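Local coordinates for histone fold protein (Methanopyrus kandleri, PDB 1F1E) that probably binds and compacts DNA as an archaeal histone, carrying two histone folds in tandem on a single chain, at residues K7-I10 with E11-F14; R22-Q25 with D26-D29; Y32-V35 with P36-E40. All blocks are in the same frame, centred on the assembly; numbering follows the deposited sequence.

All three contacts are local, made within the first of the two histone folds in the chain. Interaction 1 lies on the short helix 7-15; interactions 2 and 3 share the long helix 25-51, at its start and further along it. Each mixes buried and exposed residues, but interaction 3 lies nearest the chain's centre and is mainly apolar: ring, methylene and proline. Interaction 2, farthest out, turns on polar groups at a helix start. Interaction 1 has isoleucines facing inward, an arginine outward and a glutamate along the border with helix 25-51 and strand 22-23. Helix 7-15 touches both others, through E11 and F14 against L23, and through I10 against V35 and P36.

Interaction 1. Residues K7-I10 with E11-F14; sequences KAAI and ERIF
R12 folds back along the helix and lays its guanidinium over the A8 carbonyl, one turn earlier. CG stands anti to the carbonyl carbon (chi1 -68°), which sends the chain back toward the preceding turn. R12 CB starts 3.7 Å from A8 O, and R12 CG comes closer, to 3.4 Å. The chain bends at chi3, and a near-perpendicular chi4 (-88°) turns the plane so that one face covers A8 O, 3.6 Å from the plane and over its centre. At the tip the two terminal nitrogens part: R12 NH1 rests 3.6 Å from the methyl CB of A8, while R12 NH2 lies 3.6 Å from CA of A9. NE points to its main partner, E81, in a salt bridge. All this sits on helix 7-15, the short first helix of the histone fold, which packs against the long helix 25-51. Regular backbone bonds run through it, from E11 N to K7 O, R12 N to A8 O, I13 N to A9 O and F14 N to I10 O. A8 O also accepts from water 1, at 2.9 Å from the water oxygen; the water reaches on, weakly, to OE1 of E11, whose OE2 forms a salt bridge with R15. The guanidinium charge over A8 O, added to the bonds from R12 N and the water, would probably polarise this carbonyl. On the inner side, I13 keeps CG1 3.2 Å from A9 O and packs on C113 and T116 of helix 102-129, while I10 packs on V35.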
ATOM      1  N   LYS A   7     -23.832  -6.028  -3.257  1.00 19.83           N
ATOM      2  CA  LYS A   7     -23.463  -5.244  -4.416  1.00 17.95           C
ATOM      3  C   LYS A   7     -24.153  -3.869  -4.383  1.00 18.55           C
ATOM      4  O   LYS A   7     -23.546  -2.856  -4.747  1.00 18.55           O
ATOM      5  CB  LYS A   7     -23.809  -5.896  -5.768  1.00 19.31           C
ATOM      6  CG  LYS A   7     -22.963  -7.090  -6.086  1.00 20.33           C
ATOM      7  CD  LYS A   7     -23.342  -7.935  -7.277  1.00 20.91           C
ATOM      8  CE  LYS A   7     -22.242  -8.781  -7.873  0.85 22.25           C
ATOM      9  NZ  LYS A   7     -22.398  -9.309  -9.281  0.85 27.65           N
ATOM     10  N   ALA A   8     -25.407  -3.844  -3.946  1.00 20.46           N
ATOM     11  CA  ALA A   8     -26.096  -2.552  -3.928  1.00 20.49           C
ATOM     12  C   ALA A   8     -25.425  -1.539  -3.022  1.00 19.60           C
ATOM     13  O   ALA A   8     -25.342  -0.350  -3.375  1.00 21.48           O
ATOM     14  CB  ALA A   8     -27.535  -2.780  -3.504  1.00 23.22           C
ATOM     15  N   ALA A   9     -24.911  -2.075  -1.921  1.00 20.09           N
ATOM     16  CA  ALA A   9     -24.178  -1.222  -0.945  1.00 17.95           C
ATOM     17  C   ALA A   9     -22.816  -0.814  -1.510  1.00 16.75           C
ATOM     18  O   ALA A   9     -22.482   0.377  -1.410  1.00 17.15           O
ATOM     19  CB  ALA A   9     -24.034  -1.865   0.417  1.00 20.67           C
ATOM     20  N   ILE A  10     -22.071  -1.742  -2.114  1.00 16.39           N
ATOM     21  CA  ILE A  10     -20.831  -1.396  -2.828  1.00 14.84           C
ATOM     22  C   ILE A  10     -21.056  -0.261  -3.810  1.00 15.74           C
ATOM     23  O   ILE A  10     -20.326   0.731  -3.824  1.00 18.66           O
ATOM     24  CB  ILE A  10     -20.221  -2.603  -3.521  1.00 15.31           C
ATOM     25  CG1 ILE A  10     -19.808  -3.693  -2.490  1.00 16.07           C
ATOM     26  CG2 ILE A  10     -19.065  -2.203  -4.406  1.00 13.73           C
ATOM     27  CD1 ILE A  10     -19.402  -4.971  -3.201  1.00 17.34           C
ATOM     28  N   GLU A  11     -22.100  -0.412  -4.635  1.00 17.19           N
ATOM     29  CA  GLU A  11     -22.382   0.651  -5.558  1.00 18.34           C
ATOM     30  C   GLU A  11     -22.730   1.983  -4.924  1.00 18.29           C
ATOM     31  O   GLU A  11     -22.196   2.932  -5.419  1.00 20.62           O
ATOM     32  CB  GLU A  11     -23.598   0.212  -6.426  1.00 19.05           C
ATOM     33  CG  GLU A  11     -23.815   1.222  -7.529  1.00 22.78           C
ATOM     34  CD  GLU A  11     -24.975   0.917  -8.426  1.00 23.55           C
ATOM     35  OE1 GLU A  11     -25.543  -0.205  -8.326  1.00 24.46           O
ATOM     36  OE2 GLU A  11     -25.308   1.832  -9.205  1.00 30.20           O
ATOM     37  N   ARG A  12     -23.612   1.980  -3.899  1.00 17.70           N
ATOM     38  CA  ARG A  12     -23.954   3.282  -3.317  1.00 18.79           C
ATOM     39  C   ARG A  12     -22.709   3.988  -2.747  1.00 17.13           C
ATOM     40  O   ARG A  12     -22.544   5.192  -2.849  1.00 19.00           O
ATOM     41  CB  ARG A  12     -25.050   3.208  -2.253  1.00 18.70           C
ATOM     42  CG  ARG A  12     -26.429   2.830  -2.832  1.00 22.01           C
ATOM     43  CD  ARG A  12     -27.463   2.942  -1.701  1.00 23.47           C
ATOM     44  NE  ARG A  12     -27.220   1.865  -0.732  1.00 23.99           N
ATOM     45  CZ  ARG A  12     -27.720   0.643  -0.782  1.00 24.75           C
ATOM     46  NH1 ARG A  12     -28.537   0.231  -1.749  1.00 26.22           N
ATOM     47  NH2 ARG A  12     -27.424  -0.220   0.154  1.00 22.71           N
ATOM     48  N   ILE A  13     -21.861   3.153  -2.115  1.00 15.68           N
ATOM     49  CA  ILE A  13     -20.728   3.718  -1.412  1.00 15.16           C
ATOM     50  C   ILE A  13     -19.776   4.281  -2.454  1.00 15.83           C
ATOM     51  O   ILE A  13     -19.257   5.375  -2.334  1.00 16.37           O
ATOM     52  CB  ILE A  13     -20.116   2.717  -0.469  1.00 14.66           C
ATOM     53  CG1 ILE A  13     -21.060   2.385   0.690  1.00 14.85           C
ATOM     54  CG2 ILE A  13     -18.783   3.169   0.062  1.00 15.09           C
ATOM     55  CD1 ILE A  13     -20.710   1.062   1.378  1.00 15.09           C
ATOM     56  N   PHE A  14     -19.480   3.490  -3.479  1.00 16.50           N
ATOM     57  CA  PHE A  14     -18.593   4.004  -4.542  1.00 16.68           C
ATOM     58  C   PHE A  14     -19.161   5.273  -5.148  1.00 18.48           C
ATOM     59  O   PHE A  14     -18.458   6.250  -5.406  1.00 18.91           O
ATOM     60  CB  PHE A  14     -18.466   2.919  -5.594  1.00 17.21           C
ATOM     61  CG  PHE A  14     -17.520   3.244  -6.706  1.00 14.70           C
ATOM     62  CD1 PHE A  14     -17.957   3.766  -7.886  1.00 15.62           C
ATOM     63  CD2 PHE A  14     -16.152   3.031  -6.541  1.00 13.54           C
ATOM     64  CE1 PHE A  14     -17.098   4.066  -8.933  1.00 15.09           C
ATOM     65  CE2 PHE A  14     -15.300   3.355  -7.550  1.00 13.89           C
ATOM     66  CZ  PHE A  14     -15.761   3.866  -8.742  1.00 15.00           C
TER
HETATM   67  O   HOH W   1     -26.944   0.677  -5.567  1.00 31.50           O

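Interaction 2. Residues R22-Q25 with D26-D29; sequences RLSQ and DAKD
At the N-cap of helix 25-51, where strand 22-23 of the histone fold gives way to the long central helix, S24 meets D26 and A27 meets L23. The S24 hydroxyl stands between its own backbone N and carbonyl carbon (chi1 67°), turned toward the first helical turn. There S24 OG lies only 2.4 Å from D26 OD1, a hydrogen bond so short that its exact length is doubtful. V135 O is a second acceptor, so the one hydrogen goes to either or is divided between them; with G137 N giving to D26 OD1, this ties the helix start to strand 134-135 and helix 137-147. S24 O takes K28 N at 3.0 Å and, weakly, A27 N. On the apolar side L23 CD1 touches A27 CB at 3.5 Å, while its other methyl, CD2, lies 3.8 Å from K28 CG. The extended K28 chain runs back past the strand's end, bringing CE to 3.5 Å from L23 O, and NZ makes a long, weak ion pair with E11. D26, at the second position of the helix and accepting from G137 N, would probably be held in its charged form by the helix start.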
ATOM      1  N   ARG A  22     -22.661   9.627 -14.002  1.00 33.32           N
ATOM      2  CA  ARG A  22     -23.257   8.318 -14.266  1.00 32.49           C
ATOM      3  C   ARG A  22     -22.226   7.210 -14.030  1.00 29.75           C
ATOM      4  O   ARG A  22     -21.007   7.497 -14.046  1.00 27.60           O
ATOM      5  CB  ARG A  22     -23.814   8.273 -15.685  1.00 38.18           C
ATOM      6  N   LEU A  23     -22.712   5.999 -13.823  1.00 27.52           N
ATOM      7  CA  LEU A  23     -21.826   4.857 -13.578  1.00 25.54           C
ATOM      8  C   LEU A  23     -22.172   3.759 -14.561  1.00 26.70           C
ATOM      9  O   LEU A  23     -23.340   3.297 -14.595  1.00 30.03           O
ATOM     10  CB  LEU A  23     -22.002   4.412 -12.136  1.00 23.77           C
ATOM     11  CG  LEU A  23     -21.015   3.363 -11.594  1.00 23.84           C
ATOM     12  CD1 LEU A  23     -19.563   3.883 -11.668  1.00 23.47           C
ATOM     13  CD2 LEU A  23     -21.417   2.979 -10.197  1.00 22.82           C
ATOM     14  N   SER A  24     -21.218   3.371 -15.408  1.00 24.43           N
ATOM     15  CA  SER A  24     -21.543   2.310 -16.372  1.00 24.48           C
ATOM     16  C   SER A  24     -21.563   0.920 -15.716  1.00 25.16           C
ATOM     17  O   SER A  24     -21.059   0.667 -14.618  1.00 24.21           O
ATOM     18  CB  SER A  24     -20.511   2.316 -17.494  1.00 25.33           C
ATOM     19  OG  SER A  24     -19.242   1.935 -17.063  1.00 22.63           O
ATOM     20  N   GLN A  25     -22.146  -0.038 -16.454  1.00 25.08           N
ATOM     21  CA  GLN A  25     -22.153  -1.406 -15.977  1.00 22.97           C
ATOM     22  C   GLN A  25     -20.725  -1.936 -15.858  1.00 22.23           C
ATOM     23  O   GLN A  25     -20.464  -2.680 -14.935  1.00 22.57           O
ATOM     24  CB  GLN A  25     -22.960  -2.177 -17.043  0.55 21.71           C
ATOM     25  CG  GLN A  25     -23.625  -3.438 -16.587  0.55 19.55           C
ATOM     26  CD  GLN A  25     -24.360  -3.212 -15.274  0.55 17.22           C
ATOM     27  OE1 GLN A  25     -25.467  -2.649 -15.261  0.55 17.77           O
ATOM     28  NE2 GLN A  25     -23.727  -3.657 -14.202  0.55 12.77           N
ATOM     29  N   ASP A  26     -19.804  -1.629 -16.778  1.00 23.09           N
ATOM     30  CA  ASP A  26     -18.458  -2.241 -16.667  1.00 23.39           C
ATOM     31  C   ASP A  26     -17.709  -1.708 -15.447  1.00 22.79           C
ATOM     32  O   ASP A  26     -16.861  -2.365 -14.847  1.00 21.59           O
ATOM     33  CB  ASP A  26     -17.632  -2.099 -17.919  1.00 26.19           C
ATOM     34  CG  ASP A  26     -17.342  -0.787 -18.546  1.00 29.35           C
ATOM     35  OD1 ASP A  26     -17.751   0.293 -18.056  1.00 33.86           O
ATOM     36  OD2 ASP A  26     -16.699  -0.885 -19.613  1.00 37.93           O
ATOM     37  N   ALA A  27     -18.031  -0.535 -14.977  1.00 21.09           N
ATOM     38  CA  ALA A  27     -17.559   0.106 -13.783  1.00 19.40           C
ATOM     39  C   ALA A  27     -18.159  -0.633 -12.605  1.00 20.44           C
ATOM     40  O   ALA A  27     -17.400  -0.923 -11.675  1.00 19.24           O
ATOM     41  CB  ALA A  27     -17.923   1.565 -13.742  1.00 18.54           C
ATOM     42  N   LYS A  28     -19.448  -0.914 -12.660  1.00 21.02           N
ATOM     43  CA  LYS A  28     -20.004  -1.678 -11.547  1.00 22.33           C
ATOM     44  C   LYS A  28     -19.336  -3.038 -11.520  1.00 22.70           C
ATOM     45  O   LYS A  28     -19.015  -3.579 -10.460  1.00 22.15           O
ATOM     46  CB  LYS A  28     -21.530  -1.774 -11.695  1.00 23.72           C
ATOM     47  CG  LYS A  28     -22.231  -0.447 -11.683  1.00 23.49           C
ATOM     48  CD  LYS A  28     -23.722  -0.525 -11.997  1.00 27.12           C
ATOM     49  CE  LYS A  28     -24.295   0.827 -12.309  1.00 27.97           C
ATOM     50  NZ  LYS A  28     -25.770   0.837 -12.496  1.00 34.98           N
ATOM     51  N   ASP A  29     -19.128  -3.687 -12.669  1.00 23.63           N
ATOM     52  CA  ASP A  29     -18.520  -4.994 -12.710  1.00 26.21           C
ATOM     53  C   ASP A  29     -17.150  -4.962 -12.017  1.00 23.04           C
ATOM     54  O   ASP A  29     -16.770  -5.845 -11.228  1.00 24.42           O
ATOM     55  CB  ASP A  29     -18.269  -5.451 -14.116  1.00 27.92           C
ATOM     56  CG  ASP A  29     -19.317  -5.976 -15.036  1.00 29.78           C
ATOM     57  OD1 ASP A  29     -20.355  -6.384 -14.516  1.00 37.87           O
ATOM     58  OD2 ASP A  29     -19.072  -5.952 -16.254  1.00 33.71           O
TER

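Interaction 3. Residues Y32-V35 with P36-E40; sequences YDFV and PTMAE
The helix carrying Y32-V35 and P36-E40 is kinked at P36, whose nitrogen has no hydrogen to give to Y32 O; regular bonding returns with M38 N to F34 O and A39 N to V35 O, both 2.8 Å. This is the middle of helix 25-51, the long central helix of the histone fold, with helix 102-129 of the second fold against its buried side. In place of the missing bond P36 turns its ring at the carbonyl, and CD lies 3.0 Å from Y32 O. Among the side chains, F34 and M38, one turn apart, make the main contact. With CG anti to the backbone N (chi1 176°), the F34 ring swings forward along the helix, and CB of M38, a selenomethionine, sits over one face as a CH-pi contact, 4.1 Å from the ring centroid and 29° off its normal. CE2 and CZ of F34 are the ring atoms nearest to it, each 3.7 Å from M38 CB. The ring also packs on L119, M148 and L154, so an alanine here would probably take the ring from over CB and CG of M38 and leave a gap beside those three residues. V35 and M38 both pack on T116 of helix 102-129, while P36 meets I10. On the proline ring, P36 CG lies 3.3 Å from Y32 O.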
ATOM      1  N   TYR A  32     -17.490  -4.573  -8.198  1.00 18.14           N
ATOM      2  CA  TYR A  32     -18.022  -5.765  -7.513  1.00 18.52           C
ATOM      3  C   TYR A  32     -16.942  -6.810  -7.363  1.00 19.13           C
ATOM      4  O   TYR A  32     -16.861  -7.588  -6.388  1.00 21.18           O
ATOM      5  CB  TYR A  32     -19.159  -6.285  -8.378  1.00 19.52           C
ATOM      6  CG  TYR A  32     -20.380  -5.393  -8.445  1.00 18.70           C
ATOM      7  CD1 TYR A  32     -20.728  -4.432  -7.537  1.00 21.57           C
ATOM      8  CD2 TYR A  32     -21.303  -5.515  -9.481  1.00 18.81           C
ATOM      9  CE1 TYR A  32     -21.849  -3.640  -7.599  1.00 21.62           C
ATOM     10  CE2 TYR A  32     -22.425  -4.781  -9.626  1.00 19.69           C
ATOM     11  CZ  TYR A  32     -22.691  -3.814  -8.665  1.00 22.49           C
ATOM     12  OH  TYR A  32     -23.826  -3.092  -8.822  1.00 25.34           O
ATOM     13  N   ASP A  33     -16.083  -6.855  -8.368  1.00 18.20           N
ATOM     14  CA  ASP A  33     -15.013  -7.831  -8.207  1.00 18.88           C
ATOM     15  C   ASP A  33     -14.016  -7.281  -7.175  1.00 16.98           C
ATOM     16  O   ASP A  33     -13.523  -7.965  -6.286  1.00 18.08           O
ATOM     17  CB  ASP A  33     -14.296  -8.141  -9.535  1.00 20.63           C
ATOM     18  CG  ASP A  33     -15.007  -9.180 -10.419  1.00 21.34           C
ATOM     19  OD1 ASP A  33     -15.935  -9.855  -9.918  1.00 23.79           O
ATOM     20  OD2 ASP A  33     -14.690  -9.247 -11.647  1.00 22.36           O
ATOM     21  N   PHE A  34     -13.669  -5.986  -7.279  1.00 15.14           N
ATOM     22  CA  PHE A  34     -12.584  -5.453  -6.503  1.00 11.87           C
ATOM     23  C   PHE A  34     -12.871  -5.193  -5.017  1.00 11.67           C
ATOM     24  O   PHE A  34     -12.061  -5.541  -4.173  1.00 11.84           O
ATOM     25  CB  PHE A  34     -12.099  -4.146  -7.178  1.00 11.91           C
ATOM     26  CG  PHE A  34     -11.027  -3.494  -6.332  1.00 12.57           C
ATOM     27  CD1 PHE A  34      -9.737  -4.030  -6.392  1.00 12.84           C
ATOM     28  CD2 PHE A  34     -11.308  -2.377  -5.577  1.00 12.76           C
ATOM     29  CE1 PHE A  34      -8.770  -3.422  -5.626  1.00 13.46           C
ATOM     30  CE2 PHE A  34     -10.333  -1.829  -4.759  1.00 13.21           C
ATOM     31  CZ  PHE A  34      -9.085  -2.358  -4.842  1.00 12.65           C
ATOM     32  N   VAL A  35     -13.998  -4.565  -4.743  1.00 11.91           N
ATOM     33  CA  VAL A  35     -14.245  -4.161  -3.342  1.00 12.60           C
ATOM     34  C   VAL A  35     -14.193  -5.345  -2.402  1.00 12.91           C
ATOM     35  O   VAL A  35     -13.554  -5.200  -1.349  1.00 12.69           O
ATOM     36  CB  VAL A  35     -15.508  -3.287  -3.206  1.00 13.58           C
ATOM     37  CG1 VAL A  35     -15.908  -3.031  -1.776  1.00 15.96           C
ATOM     38  CG2 VAL A  35     -15.230  -1.975  -3.931  1.00 14.18           C
ATOM     39  N   PRO A  36     -14.810  -6.492  -2.635  1.00 12.77           N
ATOM     40  CA  PRO A  36     -14.653  -7.593  -1.683  1.00 13.42           C
ATOM     41  C   PRO A  36     -13.225  -8.062  -1.545  1.00 12.30           C
ATOM     42  O   PRO A  36     -12.803  -8.459  -0.467  1.00 14.19           O
ATOM     43  CB  PRO A  36     -15.586  -8.675  -2.296  1.00 14.69           C
ATOM     44  CG  PRO A  36     -16.552  -7.906  -3.107  1.00 15.06           C
ATOM     45  CD  PRO A  36     -15.749  -6.814  -3.741  1.00 13.56           C
ATOM     46  N   THR A  37     -12.442  -8.074  -2.611  1.00 12.32           N
ATOM     47  CA  THR A  37     -11.033  -8.454  -2.535  1.00 12.71           C
ATOM     48  C   THR A  37     -10.238  -7.464  -1.708  1.00 11.57           C
ATOM     49  O   THR A  37      -9.421  -7.855  -0.880  1.00 12.10           O
ATOM     50  CB  THR A  37     -10.468  -8.517  -3.974  0.75 12.81           C
ATOM     51  OG1 THR A  37     -11.042  -9.637  -4.639  0.75 18.27           O
ATOM     52  CG2 THR A  37      -8.980  -8.719  -3.994  0.75 14.07           C
HETATM   53  N   MSE A  38     -10.538  -6.139  -1.909  1.00 10.56           N
HETATM   54  CA  MSE A  38      -9.927  -5.110  -1.081  1.00 10.64           C
HETATM   55  C   MSE A  38     -10.310  -5.262   0.374  1.00  9.82           C
HETATM   56  O   MSE A  38      -9.464  -5.144   1.244  1.00 10.46           O
HETATM   57  CB  MSE A  38     -10.289  -3.722  -1.597  1.00 10.75           C
HETATM   58  CG  MSE A  38      -9.721  -2.620  -0.781  0.61 10.76           C
HETATM   59 SE   MSE A  38     -10.737  -2.077   0.616  0.61 10.09          SE
HETATM   60  CE  MSE A  38     -12.158  -1.364  -0.176  0.61 12.52           C
ATOM     61  N   ALA A  39     -11.562  -5.516   0.659  1.00 10.71           N
ATOM     62  CA  ALA A  39     -11.991  -5.691   2.036  1.00 10.25           C
ATOM     63  C   ALA A  39     -11.252  -6.839   2.683  1.00  9.62           C
ATOM     64  O   ALA A  39     -10.838  -6.766   3.853  1.00 10.21           O
ATOM     65  CB  ALA A  39     -13.498  -5.878   2.128  1.00 12.68           C
ATOM     66  N   GLU A  40     -11.072  -7.947   1.942  1.00 11.08           N
ATOM     67  CA  GLU A  40     -10.357  -9.095   2.475  1.00 11.60           C
ATOM     68  C   GLU A  40      -8.894  -8.780   2.699  1.00 10.55           C
ATOM     69  O   GLU A  40      -8.321  -9.179   3.717  1.00 12.30           O
ATOM     70  CB  GLU A  40     -10.590 -10.281   1.525  1.00 14.25           C
ATOM     71  CG  GLU A  40      -9.876 -11.520   1.968  1.00 16.59           C
ATOM     72  CD  GLU A  40     -10.391 -12.801   1.354  1.00 21.79           C
ATOM     73  OE1 GLU A  40     -11.231 -12.733   0.481  1.00 32.82           O
ATOM     74  OE2 GLU A  40      -9.942 -13.832   1.820  1.00 28.65           O
TER